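Local coordinates for protein putative NADPH:quinone oxidoreductase (Ralstonia eutropha, PDB 3IUP) that probably catalyses the reduction of quinones with NADPH, a cofactor it binds in the manner of the medium-chain dehydrogenase/reductase superfamily, at residues L139-G144 with A151-N156; T159-V164 with K327-A332; V119-G124 with R131-D136. All coordinates share one frame; numbering follows the deposited sequence.

Interaction 1. Residues L139-G144 with A151-N156; sequences LVLPEG and ASSFVN. With NDP (NADPH dihydro-nicotinamide-adenine-dinucleotide phosphate), chain C.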
loop_
_atom_site.group_PDB
_atom_site.type_symbol
_atom_site.label_atom_id
_atom_site.label_comp_id
_atom_site.label_asym_id
_atom_site.label_seq_id
_atom_site.Cartn_x
_atom_site.Cartn_y
_atom_site.Cartn_z
ATOM N N LEU A 139 9.484 -27.629 -18.370
ATOM C CA LEU A 139 8.077 -27.897 -18.640
ATOM C C LEU A 139 7.998 -28.515 -20.025
ATOM O O LEU A 139 8.337 -27.863 -21.015
ATOM C CB LEU A 139 7.292 -26.585 -18.622
ATOM C CG LEU A 139 5.774 -26.588 -18.713
ATOM C CD1 LEU A 139 5.170 -27.461 -17.609
ATOM C CD2 LEU A 139 5.318 -25.134 -18.581
ATOM N N VAL A 140 7.533 -29.759 -20.111
ATOM C CA VAL A 140 7.371 -30.432 -21.409
ATOM C C VAL A 140 6.178 -29.840 -22.169
ATOM O O VAL A 140 5.058 -29.743 -21.629
ATOM C CB VAL A 140 7.212 -31.982 -21.256
ATOM C CG1 VAL A 140 7.022 -32.628 -22.616
ATOM C CG2 VAL A 140 8.437 -32.580 -20.567
ATOM N N LEU A 141 6.422 -29.399 -23.399
ATOM C CA LEU A 141 5.407 -28.710 -24.169
ATOM C C LEU A 141 4.487 -29.731 -24.851
ATOM O O LEU A 141 4.904 -30.840 -25.147
ATOM C CB LEU A 141 6.046 -27.772 -25.202
ATOM C CG LEU A 141 6.707 -26.507 -24.604
ATOM C CD1 LEU A 141 7.323 -25.692 -25.717
ATOM C CD2 LEU A 141 5.696 -25.674 -23.740
ATOM N N PRO A 142 3.238 -29.350 -25.116
ATOM C CA PRO A 142 2.335 -30.301 -25.760
ATOM C C PRO A 142 2.678 -30.601 -27.219
ATOM O O PRO A 142 3.409 -29.866 -27.856
ATOM C CB PRO A 142 0.972 -29.599 -25.668
ATOM C CG PRO A 142 1.243 -28.170 -25.492
ATOM C CD PRO A 142 2.666 -27.995 -25.040
ATOM N N GLU A 143 2.123 -31.693 -27.739
ATOM C CA GLU A 143 2.364 -32.118 -29.110
ATOM C C GLU A 143 1.988 -30.996 -30.054
ATOM O O GLU A 143 0.977 -30.314 -29.862
ATOM C CB GLU A 143 1.551 -33.385 -29.459
ATOM C CG GLU A 143 2.310 -34.293 -30.423
ATOM C CD GLU A 143 3.424 -35.066 -29.722
ATOM O OE1 GLU A 143 3.096 -35.807 -28.767
ATOM O OE2 GLU A 143 4.619 -34.948 -30.114
ATOM N N GLY A 144 2.835 -30.773 -31.050
ATOM C CA GLY A 144 2.574 -29.740 -32.037
ATOM C C GLY A 144 2.917 -28.334 -31.575
ATOM O O GLY A 144 2.654 -27.374 -32.303
ATOM N N ALA A 151 7.580 -20.278 -25.795
ATOM C CA ALA A 151 8.671 -19.402 -25.365
ATOM C C ALA A 151 8.307 -18.558 -24.141
ATOM O O ALA A 151 9.186 -18.118 -23.397
ATOM C CB ALA A 151 9.038 -18.500 -26.514
ATOM N N SER A 152 7.008 -18.290 -24.027
ATOM C CA SER A 152 6.477 -17.375 -23.026
ATOM C C SER A 152 5.541 -18.130 -22.101
ATOM O O SER A 152 4.501 -17.614 -21.726
ATOM C CB SER A 152 5.721 -16.241 -23.731
ATOM O OG SER A 152 6.626 -15.385 -24.433
ATOM N N SER A 153 5.908 -19.353 -21.724
ATOM C CA SER A 153 5.004 -20.217 -20.958
ATOM C C SER A 153 4.883 -19.815 -19.492
ATOM O O SER A 153 3.937 -20.240 -18.804
ATOM C CB SER A 153 5.505 -21.673 -21.004
ATOM O OG SER A 153 5.325 -22.182 -22.287
ATOM N N PHE A 154 5.856 -19.089 -18.975
ATOM C CA PHE A 154 5.898 -18.849 -17.524
ATOM C C PHE A 154 5.463 -17.449 -17.105
ATOM O O PHE A 154 4.513 -17.289 -16.323
ATOM C CB PHE A 154 7.279 -19.159 -16.956
ATOM C CG PHE A 154 7.663 -20.609 -17.019
ATOM C CD1 PHE A 154 7.448 -21.435 -15.927
ATOM C CD2 PHE A 154 8.290 -21.138 -18.139
ATOM C CE1 PHE A 154 7.835 -22.786 -15.951
ATOM C CE2 PHE A 154 8.674 -22.469 -18.183
ATOM C CZ PHE A 154 8.448 -23.303 -17.090
ATOM N N VAL A 155 6.190 -16.428 -17.549
ATOM C CA VAL A 155 6.115 -15.126 -16.923
ATOM C C VAL A 155 4.689 -14.532 -17.079
ATOM O O VAL A 155 3.990 -14.233 -16.098
ATOM C CB VAL A 155 7.202 -14.183 -17.493
ATOM C CG1 VAL A 155 7.047 -12.700 -17.064
ATOM C CG2 VAL A 155 8.647 -14.717 -17.063
ATOM N N ASN A 156 4.241 -14.399 -18.306
ATOM C CA ASN A 156 2.894 -13.830 -18.530
ATOM C C ASN A 156 1.725 -14.745 -18.160
ATOM O O ASN A 156 0.793 -14.297 -17.427
ATOM C CB ASN A 156 2.757 -13.167 -19.913
ATOM C CG ASN A 156 3.549 -11.865 -20.009
ATOM O OD1 ASN A 156 4.034 -11.330 -18.996
ATOM N ND2 ASN A 156 3.722 -11.354 -21.253
HETATM P PA NDP C . 3.822 -5.878 -23.510
HETATM O O1A NDP C . 3.147 -6.908 -24.273
HETATM O O2A NDP C . 5.131 -5.373 -23.978
HETATM O O5B NDP C . 2.739 -4.626 -23.461
HETATM C C5B NDP C . 3.115 -3.490 -22.676
HETATM C C4B NDP C . 1.941 -2.563 -22.591
HETATM O O4B NDP C . 2.360 -1.501 -21.784
HETATM C C3B NDP C . 1.513 -1.999 -23.955
HETATM O O3B NDP C . 0.125 -2.055 -24.207
HETATM C C2B NDP C . 1.923 -0.512 -23.868
HETATM O O2B NDP C . 1.038 0.381 -24.542
HETATM C C1B NDP C . 1.869 -0.287 -22.363
HETATM N N9A NDP C . 2.745 0.799 -21.903
HETATM C C8A NDP C . 4.086 0.920 -22.208
HETATM N N7A NDP C . 4.583 1.981 -21.548
HETATM C C5A NDP C . 3.571 2.550 -20.798
HETATM C C6A NDP C . 3.487 3.659 -19.932
HETATM N N6A NDP C . 4.505 4.510 -19.715
HETATM N N1A NDP C . 2.281 3.945 -19.326
HETATM C C2A NDP C . 1.167 3.204 -19.570
HETATM N N3A NDP C . 1.253 2.121 -20.414
HETATM C C4A NDP C . 2.423 1.800 -21.017
HETATM O O3 NDP C . 4.075 -6.237 -21.954
HETATM P PN NDP C . 3.867 -7.626 -21.273
HETATM O O1N NDP C . 2.554 -8.189 -21.470
HETATM O O2N NDP C . 5.021 -8.553 -21.530
HETATM O O5D NDP C . 3.981 -7.173 -19.711
HETATM C C5D NDP C . 2.904 -6.432 -19.118
HETATM C C4D NDP C . 3.342 -5.892 -17.761
HETATM O O4D NDP C . 3.307 -7.003 -16.840
HETATM C C3D NDP C . 4.754 -5.275 -17.697
HETATM O O3D NDP C . 4.784 -4.143 -16.850
HETATM C C2D NDP C . 5.551 -6.399 -17.056
HETATM O O2D NDP C . 6.751 -6.008 -16.405
HETATM C C1D NDP C . 4.501 -6.911 -16.066
HETATM N N1N NDP C . 4.830 -8.233 -15.485
HETATM C C2N NDP C . 5.117 -8.248 -14.160
HETATM C C3N NDP C . 5.454 -9.409 -13.517
HETATM C C7N NDP C . 5.637 -9.429 -12.011
HETATM O O7N NDP C . 6.099 -10.623 -11.464
HETATM N N7N NDP C . 5.413 -8.382 -11.205
HETATM C C4N NDP C . 5.237 -10.707 -14.194
HETATM C C5N NDP C . 4.898 -10.585 -15.658
HETATM C C6N NDP C . 4.698 -9.342 -16.246
HETATM P P2B NDP C . 1.609 1.535 -25.564
HETATM O O1X NDP C . 1.511 0.952 -26.980
HETATM O O2X NDP C . 3.043 1.947 -25.245
HETATM O O3X NDP C . 0.641 2.711 -25.356
#
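Between the curled beta sheet of the GroES-like fold and the start of the cofactor-lining helix 155-169, L139 and L141 rest on S153 and F154 in a small, largely buried apolar contact. L139 is the main carrier on the strand side. Its CG lies anti to the backbone N (chi1 -173°), which turns the chain past F154 rather than end-on: L139 CB stands 3.8 Å from F154 CZ, and L139 CD2 lies 3.9 Å from the same ring carbon. The two side chains thus run alongside in opposite senses, and L139 CD2 continues to S153 CB at 4.2 Å. Two residues on, L141 adds a branch, its CD2 3.8 Å from S153 OG. That hydroxyl is already bonded to G150 O, so the methyl covers a polar atom that has a partner. Backbone N atoms of F154 and V155 are both held by E97 OE1, which helps fix the turn. Beyond it, the helix start reaches the cofactor: N156 ND2 donates a nearly straight bond to NDP O2N (3.1 Å, 168°), and V155 CG1 packs 3.3 Å from NDP C5N of the nicotinamide ring. Dispersion between carbons therefore seats the turn on the sheet side, while hydrogen bonds involving E97, G150 and the phosphate set its position and that of the helix start.

Interaction 2. Residues T159-V164 with K327-A332; sequences TALGMV and KQRVVA. With NDP (NADPH dihydro-nicotinamide-adenine-dinucleotide phosphate), chain C.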
loop_
_atom_site.group_PDB
_atom_site.type_symbol
_atom_site.label_atom_id
_atom_site.label_comp_id
_atom_site.label_asym_id
_atom_site.label_seq_id
_atom_site.Cartn_x
_atom_site.Cartn_y
_atom_site.Cartn_z
ATOM N N THR A 159 1.522 -15.125 -14.293
ATOM C CA THR A 159 1.173 -13.867 -13.668
ATOM C C THR A 159 -0.303 -13.614 -13.872
ATOM O O THR A 159 -0.981 -13.203 -12.930
ATOM C CB THR A 159 2.035 -12.729 -14.181
ATOM O OG1 THR A 159 3.410 -13.011 -13.865
ATOM C CG2 THR A 159 1.668 -11.375 -13.577
ATOM N N ALA A 160 -0.811 -13.845 -15.077
ATOM C CA ALA A 160 -2.239 -13.620 -15.337
ATOM C C ALA A 160 -3.068 -14.528 -14.451
ATOM O O ALA A 160 -4.023 -14.084 -13.807
ATOM C CB ALA A 160 -2.578 -13.812 -16.799
ATOM N N LEU A 161 -2.713 -15.803 -14.406
ATOM C CA LEU A 161 -3.406 -16.704 -13.499
ATOM C C LEU A 161 -3.215 -16.281 -12.047
ATOM O O LEU A 161 -4.144 -16.403 -11.225
ATOM C CB LEU A 161 -2.920 -18.143 -13.708
ATOM C CG LEU A 161 -3.383 -18.747 -15.027
ATOM C CD1 LEU A 161 -2.572 -20.011 -15.284
ATOM C CD2 LEU A 161 -4.902 -19.026 -15.017
ATOM N N GLY A 162 -2.043 -15.805 -11.698
ATOM C CA GLY A 162 -1.793 -15.365 -10.352
ATOM C C GLY A 162 -2.586 -14.166 -9.897
ATOM O O GLY A 162 -2.880 -14.022 -8.715
HETATM N N MSE A 163 -2.932 -13.297 -10.834
HETATM C CA MSE A 163 -3.855 -12.173 -10.516
HETATM C C MSE A 163 -5.204 -12.710 -10.090
HETATM O O MSE A 163 -5.759 -12.251 -9.108
HETATM C CB MSE A 163 -4.006 -11.255 -11.736
HETATM C CG MSE A 163 -2.765 -10.604 -12.030
HETATM SE SE MSE A 163 -3.053 -9.501 -13.659
HETATM C CE MSE A 163 -1.413 -8.726 -13.618
ATOM N N VAL A 164 -5.740 -13.662 -10.843
ATOM C CA VAL A 164 -7.002 -14.287 -10.487
ATOM C C VAL A 164 -6.907 -15.071 -9.163
ATOM O O VAL A 164 -7.773 -14.948 -8.277
ATOM C CB VAL A 164 -7.549 -15.144 -11.611
ATOM C CG1 VAL A 164 -8.815 -15.880 -11.149
ATOM C CG2 VAL A 164 -7.811 -14.248 -12.841
ATOM N N LYS A 327 0.413 -24.335 -14.025
ATOM C CA LYS A 327 1.238 -24.688 -15.199
ATOM C C LYS A 327 0.549 -25.688 -16.143
ATOM O O LYS A 327 0.650 -25.572 -17.364
ATOM C CB LYS A 327 2.596 -25.187 -14.762
ATOM C CG LYS A 327 3.435 -24.090 -14.260
ATOM C CD LYS A 327 4.834 -24.473 -13.881
ATOM C CE LYS A 327 4.891 -25.388 -12.693
ATOM N NZ LYS A 327 6.265 -25.315 -12.113
ATOM N N GLN A 328 -0.155 -26.657 -15.581
ATOM C CA GLN A 328 -0.914 -27.597 -16.384
ATOM C C GLN A 328 -2.016 -26.925 -17.211
ATOM O O GLN A 328 -2.230 -27.274 -18.367
ATOM C CB GLN A 328 -1.514 -28.661 -15.482
ATOM C CG GLN A 328 -0.460 -29.539 -14.806
ATOM C CD GLN A 328 -1.096 -30.604 -13.908
ATOM O OE1 GLN A 328 -1.628 -30.300 -12.830
ATOM N NE2 GLN A 328 -1.037 -31.856 -14.348
ATOM N N ARG A 329 -2.690 -25.931 -16.631
ATOM C CA ARG A 329 -3.661 -25.175 -17.406
ATOM C C ARG A 329 -3.001 -24.372 -18.537
ATOM O O ARG A 329 -3.540 -24.266 -19.647
ATOM C CB ARG A 329 -4.492 -24.245 -16.525
ATOM C CG ARG A 329 -5.376 -23.372 -17.409
ATOM C CD ARG A 329 -6.397 -22.641 -16.669
ATOM N NE ARG A 329 -7.201 -21.882 -17.607
ATOM C CZ ARG A 329 -8.111 -21.011 -17.228
ATOM N NH1 ARG A 329 -8.283 -20.762 -15.929
ATOM N NH2 ARG A 329 -8.820 -20.372 -18.150
ATOM N N VAL A 330 -1.830 -23.797 -18.267
ATOM C CA VAL A 330 -1.112 -23.066 -19.311
ATOM C C VAL A 330 -0.817 -24.024 -20.505
ATOM O O VAL A 330 -1.067 -23.684 -21.662
ATOM C CB VAL A 330 0.189 -22.386 -18.780
ATOM C CG1 VAL A 330 0.966 -21.780 -19.920
ATOM C CG2 VAL A 330 -0.133 -21.292 -17.709
ATOM N N VAL A 331 -0.320 -25.214 -20.210
ATOM C CA VAL A 331 -0.024 -26.194 -21.268
ATOM C C VAL A 331 -1.292 -26.544 -22.053
ATOM O O VAL A 331 -1.277 -26.561 -23.281
ATOM C CB VAL A 331 0.706 -27.442 -20.719
ATOM C CG1 VAL A 331 0.655 -28.638 -21.765
ATOM C CG2 VAL A 331 2.147 -27.046 -20.325
ATOM N N ALA A 332 -2.403 -26.729 -21.338
ATOM C CA ALA A 332 -3.659 -27.122 -21.943
ATOM C C ALA A 332 -4.226 -26.053 -22.882
ATOM O O ALA A 332 -4.935 -26.384 -23.810
ATOM C CB ALA A 332 -4.688 -27.461 -20.838
HETATM P PA NDP C . 3.822 -5.878 -23.510
HETATM O O1A NDP C . 3.147 -6.908 -24.273
HETATM O O2A NDP C . 5.131 -5.373 -23.978
HETATM O O5B NDP C . 2.739 -4.626 -23.461
HETATM C C5B NDP C . 3.115 -3.490 -22.676
HETATM C C4B NDP C . 1.941 -2.563 -22.591
HETATM O O4B NDP C . 2.360 -1.501 -21.784
HETATM C C3B NDP C . 1.513 -1.999 -23.955
HETATM O O3B NDP C . 0.125 -2.055 -24.207
HETATM C C2B NDP C . 1.923 -0.512 -23.868
HETATM O O2B NDP C . 1.038 0.381 -24.542
HETATM C C1B NDP C . 1.869 -0.287 -22.363
HETATM N N9A NDP C . 2.745 0.799 -21.903
HETATM C C8A NDP C . 4.086 0.920 -22.208
HETATM N N7A NDP C . 4.583 1.981 -21.548
HETATM C C5A NDP C . 3.571 2.550 -20.798
HETATM C C6A NDP C . 3.487 3.659 -19.932
HETATM N N6A NDP C . 4.505 4.510 -19.715
HETATM N N1A NDP C . 2.281 3.945 -19.326
HETATM C C2A NDP C . 1.167 3.204 -19.570
HETATM N N3A NDP C . 1.253 2.121 -20.414
HETATM C C4A NDP C . 2.423 1.800 -21.017
HETATM O O3 NDP C . 4.075 -6.237 -21.954
HETATM P PN NDP C . 3.867 -7.626 -21.273
HETATM O O1N NDP C . 2.554 -8.189 -21.470
HETATM O O2N NDP C . 5.021 -8.553 -21.530
HETATM O O5D NDP C . 3.981 -7.173 -19.711
HETATM C C5D NDP C . 2.904 -6.432 -19.118
HETATM C C4D NDP C . 3.342 -5.892 -17.761
HETATM O O4D NDP C . 3.307 -7.003 -16.840
HETATM C C3D NDP C . 4.754 -5.275 -17.697
HETATM O O3D NDP C . 4.784 -4.143 -16.850
HETATM C C2D NDP C . 5.551 -6.399 -17.056
HETATM O O2D NDP C . 6.751 -6.008 -16.405
HETATM C C1D NDP C . 4.501 -6.911 -16.066
HETATM N N1N NDP C . 4.830 -8.233 -15.485
HETATM C C2N NDP C . 5.117 -8.248 -14.160
HETATM C C3N NDP C . 5.454 -9.409 -13.517
HETATM C C7N NDP C . 5.637 -9.429 -12.011
HETATM O O7N NDP C . 6.099 -10.623 -11.464
HETATM N N7N NDP C . 5.413 -8.382 -11.205
HETATM C C4N NDP C . 5.237 -10.707 -14.194
HETATM C C5N NDP C . 4.898 -10.585 -15.658
HETATM C C6N NDP C . 4.698 -9.342 -16.246
HETATM P P2B NDP C . 1.609 1.535 -25.564
HETATM O O1X NDP C . 1.511 0.952 -26.980
HETATM O O2X NDP C . 3.043 1.947 -25.245
HETATM O O3X NDP C . 0.641 2.711 -25.356
#
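L161 reaches from helix 155-169 to V330 and R329 on helix 320-332, and this one leucine carries the helix-helix contact with its two methyl branches. The tight part is the apolar one. L161 CD1 meets V330 CG2 at 3.7 Å, the two side chains crossing at a slant in a buried spot. V330 also touches P157 and L158, one turn back on the leucine's own helix, while L161 leans on I191 and F338, so this half of the contact is packed by carbon from several elements. With the nearest alpha carbons, L161 CA and V330 CA, 8.9 Å apart, side chains rather than backbones fill the gap.

The looser half lies toward R329, which is partly exposed. Here L161 CD2 comes only to 3.9 Å from R329 NH1. The arginine leaves its helix with CG anti to the backbone N (chi1 174°) and stays extended as far as NE, which carries the charged group across the end of the leucine at a slant. Salt bridges from NH1 to D195 and from NE to E333 restrain it there, probably more firmly than the methyl contact does. Further round helix 320-332, Q328 and A332 are exposed to solvent.

T159, on the same helix as L161, lines the cofactor pocket instead. Its OG1, hydrogen-bonded to V155 O, lies 3.0 Å from NDP C4N, the hydride-bearing carbon of the nicotinamide. Helix 155-169 lies on the six-stranded parallel sheet through M163, which touches strand 175-177, and helix 320-332 packs against that helix; a helix-flanked parallel sheet of this kind is characteristic of the Rossmann-type cofactor domain of medium-chain dehydrogenases/reductases.

Interaction 3. Residues V119-G124 with R131-D136; sequences VAAIGG and RCIPAD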
loop_
_atom_site.group_PDB
_atom_site.type_symbol
_atom_site.label_atom_id
_atom_site.label_comp_id
_atom_site.label_asym_id
_atom_site.label_seq_id
_atom_site.Cartn_x
_atom_site.Cartn_y
_atom_site.Cartn_z
ATOM N N VAL A 119 10.865 -28.362 -24.740
ATOM C CA VAL A 119 10.613 -27.904 -23.385
ATOM C C VAL A 119 10.689 -26.385 -23.264
ATOM O O VAL A 119 11.309 -25.726 -24.079
ATOM C CB VAL A 119 11.626 -28.539 -22.382
ATOM C CG1 VAL A 119 11.515 -30.093 -22.427
ATOM C CG2 VAL A 119 13.066 -28.050 -22.592
ATOM N N ALA A 120 10.050 -25.871 -22.211
ATOM C CA ALA A 120 10.215 -24.480 -21.750
ATOM C C ALA A 120 10.827 -24.514 -20.363
ATOM O O ALA A 120 10.612 -25.461 -19.584
ATOM C CB ALA A 120 8.852 -23.728 -21.729
ATOM N N ALA A 121 11.576 -23.485 -20.029
ATOM C CA ALA A 121 12.146 -23.343 -18.664
ATOM C C ALA A 121 12.206 -21.904 -18.285
ATOM O O ALA A 121 12.389 -21.055 -19.166
ATOM C CB ALA A 121 13.537 -23.950 -18.599
ATOM N N ILE A 122 12.095 -21.592 -16.978
ATOM C CA ILE A 122 12.339 -20.239 -16.502
ATOM C C ILE A 122 13.660 -20.238 -15.725
ATOM O O ILE A 122 13.748 -19.915 -14.587
ATOM C CB ILE A 122 11.121 -19.555 -15.744
ATOM C CG1 ILE A 122 11.408 -18.081 -15.442
ATOM C CG2 ILE A 122 10.764 -20.259 -14.491
ATOM C CD1 ILE A 122 10.175 -17.233 -15.108
ATOM N N GLY A 123 14.707 -20.568 -16.418
ATOM C CA GLY A 123 15.987 -20.866 -15.776
ATOM C C GLY A 123 16.852 -19.652 -15.574
ATOM O O GLY A 123 17.863 -19.731 -14.881
ATOM N N GLY A 124 16.505 -18.521 -16.202
ATOM C CA GLY A 124 17.469 -17.440 -16.306
ATOM C C GLY A 124 18.526 -17.789 -17.352
ATOM O O GLY A 124 18.692 -18.972 -17.767
ATOM N N ARG A 131 21.579 -24.114 -22.852
ATOM C CA ARG A 131 21.495 -23.990 -21.386
ATOM C C ARG A 131 21.418 -25.363 -20.765
ATOM O O ARG A 131 20.647 -26.207 -21.238
ATOM C CB ARG A 131 20.306 -23.104 -20.959
ATOM C CG ARG A 131 20.655 -21.624 -21.027
ATOM C CD ARG A 131 21.471 -21.171 -19.819
ATOM N NE ARG A 131 20.592 -20.974 -18.670
ATOM C CZ ARG A 131 20.641 -21.646 -17.521
ATOM N NH1 ARG A 131 21.578 -22.577 -17.301
ATOM N NH2 ARG A 131 19.767 -21.359 -16.564
ATOM N N CYS A 132 22.236 -25.559 -19.740
ATOM C CA CYS A 132 22.288 -26.770 -18.945
ATOM C C CYS A 132 21.525 -26.509 -17.674
ATOM O O CYS A 132 21.914 -25.650 -16.861
ATOM C CB CYS A 132 23.710 -27.129 -18.608
ATOM S SG CYS A 132 23.820 -28.687 -17.718
ATOM N N ILE A 133 20.374 -27.142 -17.557
ATOM C CA ILE A 133 19.513 -26.859 -16.428
ATOM C C ILE A 133 18.933 -28.117 -15.847
ATOM O O ILE A 133 18.866 -29.111 -16.524
ATOM C CB ILE A 133 18.410 -25.877 -16.775
ATOM C CG1 ILE A 133 17.283 -26.515 -17.526
ATOM C CG2 ILE A 133 18.943 -24.680 -17.588
ATOM C CD1 ILE A 133 16.009 -25.759 -17.225
ATOM N N PRO A 134 18.510 -28.061 -14.581
ATOM C CA PRO A 134 17.908 -29.261 -13.989
ATOM C C PRO A 134 16.658 -29.715 -14.696
ATOM O O PRO A 134 15.796 -28.899 -15.069
ATOM C CB PRO A 134 17.584 -28.839 -12.564
ATOM C CG PRO A 134 18.551 -27.744 -12.278
ATOM C CD PRO A 134 18.695 -27.002 -13.579
ATOM N N ALA A 135 16.597 -31.020 -14.896
ATOM C CA ALA A 135 15.428 -31.701 -15.409
ATOM C C ALA A 135 14.167 -31.175 -14.722
ATOM O O ALA A 135 13.162 -30.964 -15.387
ATOM C CB ALA A 135 15.559 -33.202 -15.197
ATOM N N ASP A 136 14.235 -30.947 -13.403
ATOM C CA ASP A 136 13.026 -30.584 -12.678
ATOM C C ASP A 136 12.583 -29.146 -12.930
ATOM O O ASP A 136 11.538 -28.753 -12.436
ATOM C CB ASP A 136 13.088 -30.954 -11.159
ATOM C CG ASP A 136 14.061 -30.082 -10.326
ATOM O OD1 ASP A 136 14.634 -29.069 -10.809
ATOM O OD2 ASP A 136 14.259 -30.445 -9.140
#
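R131 turns the edge of its guanidinium group to the carbonyl of G124 and one face to I133 on the same strand. The edge grips side-on: R131 NE donates to G124 O at 2.9 Å (146°), and R131 NH2 reaches the same G124 O, also at 2.9 Å, from well above the carbonyl plane. Both bonds keep the acceptor close to the guanidinium plane. R131 NH2 adds a weak, strongly bent bond to G123 O at 3.0 Å. Successive bends at chi2 and chi3 (both -79°) fold the chain back so that the group can meet the loop after strand 118-121.

Strands 118-121 and 130-134 are not paired with each other. They belong to the curled mixed sheet of the GroES-like domain, linked through strands 98-105 and 34-43, and across the curl the buried side chains of A121 and I133 meet.

Two residues after the arginine, I133 projects in the same general direction. Its CG2 sits 3.2 Å above the guanidinium plane, offset toward the rim, whereas CG1 lies between the backbone N and the carbonyl carbon (chi1 78°) and sends CD1 to A121. I133 CD1 and A121 CB are 3.4 Å apart, closer than usual for two carbons.

From sheet to cofactor, the three contacts illustrate how chemistry follows place. Interactions 1 and 3 share the curled GroES-like sheet, where strands 138-140 and 118-121 are neighbours and L139 N probably bonds to A120 O. Interactions 1 and 2 both use helix 155-169 and both touch NADPH; they also meet directly, S153 O packing on V330 CG1. Interactions 2 and 3 do not touch each other, while interaction 1 touches both. Interactions 1 and 2 are buried and join their segments mainly through apolar side chains, with a charged group meeting a methyl at the arginine side of interaction 2. The partly buried interaction 3 instead relies on an arginine binding backbone carbonyls.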